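Local coordinates for FAA hydrolase family protein (Pseudomonas aeruginosa, PDB 6J5Y) that probably hydrolyses fumarylpyruvate to fumarate and pyruvate, as a member of the fumarylacetoacetate hydrolase superfamily that binds manganese and pyruvate, at residues A[10-15]-A[143-148]. Numbering follows the deposited sequence.
Sequences VSLTIH and GPLYPA
His15 starts over the centre of the Tyr146 ring and runs out past its CE2 corner. CB stands 3.7 Å from the centroid of the phenol ring and 4° off its normal, which defines a CH-pi contact over the face. With CG anti to the backbone N (chi1 166°), the imidazole is carried outward from the ring centre to that corner, so that CE2 lies under the middle of the imidazole: CG and CD2 reach Tyr146 CE2, CG at 3.4 Å, while ND1 lies outside the ring outline, near CZ, and CE1 and NE2 still lie within van der Waals range of CE2. Centroids 4.2 Å apart and planes inclined by 13° identify an offset stack.

The backbones next to the stack are bridged. Leu145 N donates to Thr13 O at 2.6 Å, and Leu145 O accepts from His15 N at 2.9 Å; one residue bonding to both neighbours of Ile14 is the signature of a parallel beta bridge, here a single one. Apolar contacts flank it: Leu12 CD1 meets Leu145 CD2 at 4.1 Å, and Ile14 CG2 meets Pro147 CG at 4.0 Å. Water 1 weakly links Thr13 N to Gly143 O.

The bridge thus fastens the N-terminal hairpin of strands 11-13 and 20-22 to strand 140-147 of the large mixed sheet. That strand pairs in turn with strand 105-116, whose Trp106 touches Ile14, Leu145 and Pro147, the last at the N-cap of helix 148-151.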
ATOM      1  N   VAL A  10      -8.836   7.234  10.648  1.00 24.86           N
ATOM      2  CA  VAL A  10      -9.081   5.978   9.893  1.00 26.20           C
ATOM      3  C   VAL A  10      -8.524   4.845  10.738  1.00 24.76           C
ATOM      4  O   VAL A  10      -7.358   4.937  11.190  1.00 26.34           O
ATOM      5  CB  VAL A  10      -8.460   5.987   8.486  1.00 28.10           C
ATOM      6  CG1 VAL A  10      -8.609   4.622   7.815  1.00 28.20           C
ATOM      7  CG2 VAL A  10      -9.061   7.094   7.639  1.00 28.86           C
ATOM      8  N   SER A  11      -9.323   3.816  10.971  1.00 25.92           N
ATOM      9  CA  SER A  11      -8.900   2.685  11.825  1.00 27.12           C
ATOM     10  C   SER A  11      -9.151   1.376  11.094  1.00 23.15           C
ATOM     11  O   SER A  11     -10.249   1.153  10.633  1.00 24.97           O
ATOM     12  CB  SER A  11      -9.524   2.749  13.169  1.00 30.09           C
ATOM     13  OG  SER A  11     -10.854   3.214  13.082  1.00 38.62           O
ATOM     14  N   LEU A  12      -8.108   0.577  10.965  1.00 23.80           N
ATOM     15  CA  LEU A  12      -8.141  -0.701  10.223  1.00 24.33           C
ATOM     16  C   LEU A  12      -8.909  -1.687  11.080  1.00 23.61           C
ATOM     17  O   LEU A  12      -8.673  -1.651  12.295  1.00 21.91           O
ATOM     18  CB  LEU A  12      -6.718  -1.199  10.020  1.00 22.75           C
ATOM     19  CG  LEU A  12      -5.799  -0.222   9.292  1.00 24.44           C
ATOM     20  CD1 LEU A  12      -4.465  -0.893   8.964  1.00 25.29           C
ATOM     21  CD2 LEU A  12      -6.474   0.287   8.032  1.00 23.67           C
ATOM     22  N   THR A  13      -9.699  -2.568  10.462  1.00 26.20           N
ATOM     23  CA  THR A  13     -10.242  -3.755  11.168  1.00 28.05           C
ATOM     24  C   THR A  13      -9.063  -4.703  11.387  1.00 26.59           C
ATOM     25  O   THR A  13      -8.083  -4.664  10.576  1.00 23.57           O
ATOM     26  CB  THR A  13     -11.452  -4.385  10.460  1.00 29.16           C
ATOM     27  OG1 THR A  13     -11.012  -5.016   9.262  1.00 43.16           O
ATOM     28  CG2 THR A  13     -12.555  -3.396  10.169  1.00 28.08           C
ATOM     29  N   ILE A  14      -9.087  -5.404  12.521  1.00 25.09           N
ATOM     30  CA  ILE A  14      -8.029  -6.352  12.959  1.00 26.63           C
ATOM     31  C   ILE A  14      -8.656  -7.743  12.903  1.00 26.91           C
ATOM     32  O   ILE A  14      -9.723  -7.948  13.539  1.00 28.08           O
ATOM     33  CB  ILE A  14      -7.474  -6.020  14.369  1.00 27.11           C
ATOM     34  CG1 ILE A  14      -6.843  -4.622  14.436  1.00 28.25           C
ATOM     35  CG2 ILE A  14      -6.499  -7.115  14.783  1.00 25.39           C
ATOM     36  CD1 ILE A  14      -6.303  -4.183  15.806  1.00 27.88           C
ATOM     37  N   HIS A  15      -8.061  -8.626  12.117  1.00 28.58           N
ATOM     38  CA  HIS A  15      -8.598  -9.966  11.794  1.00 30.15           C
ATOM     39  C   HIS A  15      -8.892 -10.669  13.125  1.00 32.87           C
ATOM     40  O   HIS A  15      -7.996 -10.692  13.979  1.00 30.87           O
ATOM     41  CB  HIS A  15      -7.632 -10.707  10.864  1.00 30.89           C
ATOM     42  CG  HIS A  15      -7.933 -12.166  10.766  1.00 34.26           C
ATOM     43  ND1 HIS A  15      -8.959 -12.664   9.979  1.00 33.80           N
ATOM     44  CD2 HIS A  15      -7.354 -13.230  11.360  1.00 33.74           C
ATOM     45  CE1 HIS A  15      -8.994 -13.974  10.100  1.00 35.79           C
ATOM     46  NE2 HIS A  15      -8.020 -14.343  10.948  1.00 35.51           N
ATOM     47  N   GLY A 143      -7.265  -4.270   3.326  1.00 18.40           N
ATOM     48  CA  GLY A 143      -8.019  -5.331   4.003  1.00 20.98           C
ATOM     49  C   GLY A 143      -7.843  -5.259   5.514  1.00 20.62           C
ATOM     50  O   GLY A 143      -7.117  -4.400   6.021  1.00 21.18           O
ATOM     51  N   PRO A 144      -8.460  -6.202   6.258  1.00 22.80           N
ATOM     52  CA  PRO A 144      -8.192  -6.379   7.681  1.00 23.22           C
ATOM     53  C   PRO A 144      -6.704  -6.554   8.013  1.00 22.96           C
ATOM     54  O   PRO A 144      -5.931  -7.061   7.212  1.00 25.46           O
ATOM     55  CB  PRO A 144      -8.998  -7.625   8.081  1.00 24.20           C
ATOM     56  CG  PRO A 144      -9.462  -8.246   6.791  1.00 24.15           C
ATOM     57  CD  PRO A 144      -9.479  -7.141   5.765  1.00 24.27           C
ATOM     58  N   LEU A 145      -6.322  -6.070   9.184  1.00 23.05           N
ATOM     59  CA  LEU A 145      -4.922  -6.120   9.655  1.00 23.24           C
ATOM     60  C   LEU A 145      -4.687  -7.454  10.366  1.00 22.54           C
ATOM     61  O   LEU A 145      -5.394  -7.733  11.333  1.00 21.51           O
ATOM     62  CB  LEU A 145      -4.665  -4.928  10.573  1.00 21.30           C
ATOM     63  CG  LEU A 145      -3.206  -4.715  10.961  1.00 23.39           C
ATOM     64  CD1 LEU A 145      -2.313  -4.590   9.739  1.00 22.77           C
ATOM     65  CD2 LEU A 145      -3.082  -3.489  11.844  1.00 25.42           C
ATOM     66  N   TYR A 146      -3.714  -8.244   9.910  1.00 22.44           N
ATOM     67  CA  TYR A 146      -3.361  -9.532  10.574  1.00 22.66           C
ATOM     68  C   TYR A 146      -2.206  -9.312  11.545  1.00 22.23           C
ATOM     69  O   TYR A 146      -1.106  -8.940  11.123  1.00 21.50           O
ATOM     70  CB  TYR A 146      -3.014 -10.602   9.538  1.00 23.98           C
ATOM     71  CG  TYR A 146      -4.217 -11.147   8.806  1.00 26.35           C
ATOM     72  CD1 TYR A 146      -4.911 -10.371   7.897  1.00 25.08           C
ATOM     73  CD2 TYR A 146      -4.652 -12.448   9.015  1.00 28.18           C
ATOM     74  CE1 TYR A 146      -6.011 -10.863   7.221  1.00 26.49           C
ATOM     75  CE2 TYR A 146      -5.745 -12.964   8.337  1.00 28.08           C
ATOM     76  CZ  TYR A 146      -6.435 -12.158   7.452  1.00 27.79           C
ATOM     77  OH  TYR A 146      -7.522 -12.647   6.805  1.00 26.63           O
ATOM     78  N   PRO A 147      -2.392  -9.532  12.868  1.00 22.15           N
ATOM     79  CA  PRO A 147      -1.282  -9.395  13.817  1.00 23.09           C
ATOM     80  C   PRO A 147      -0.125 -10.368  13.547  1.00 26.26           C
ATOM     81  O   PRO A 147      -0.387 -11.553  13.276  1.00 24.97           O
ATOM     82  CB  PRO A 147      -1.892  -9.715  15.186  1.00 22.86           C
ATOM     83  CG  PRO A 147      -3.390  -9.583  14.993  1.00 24.13           C
ATOM     84  CD  PRO A 147      -3.666  -9.848  13.530  1.00 23.03           C
ATOM     85  N   ALA A 148       1.118  -9.883  13.683  1.00 27.54           N
ATOM     86  CA  ALA A 148       2.333 -10.727  13.645  1.00 28.50           C
ATOM     87  C   ALA A 148       2.290 -11.728  14.818  1.00 30.49           C
ATOM     88  O   ALA A 148       2.938 -12.781  14.725  1.00 28.92           O
ATOM     89  CB  ALA A 148       3.562  -9.854  13.636  1.00 27.87           C
TER
HETATM   90  O   HOH W   1      -8.906  -2.888   7.527  1.00 22.18           O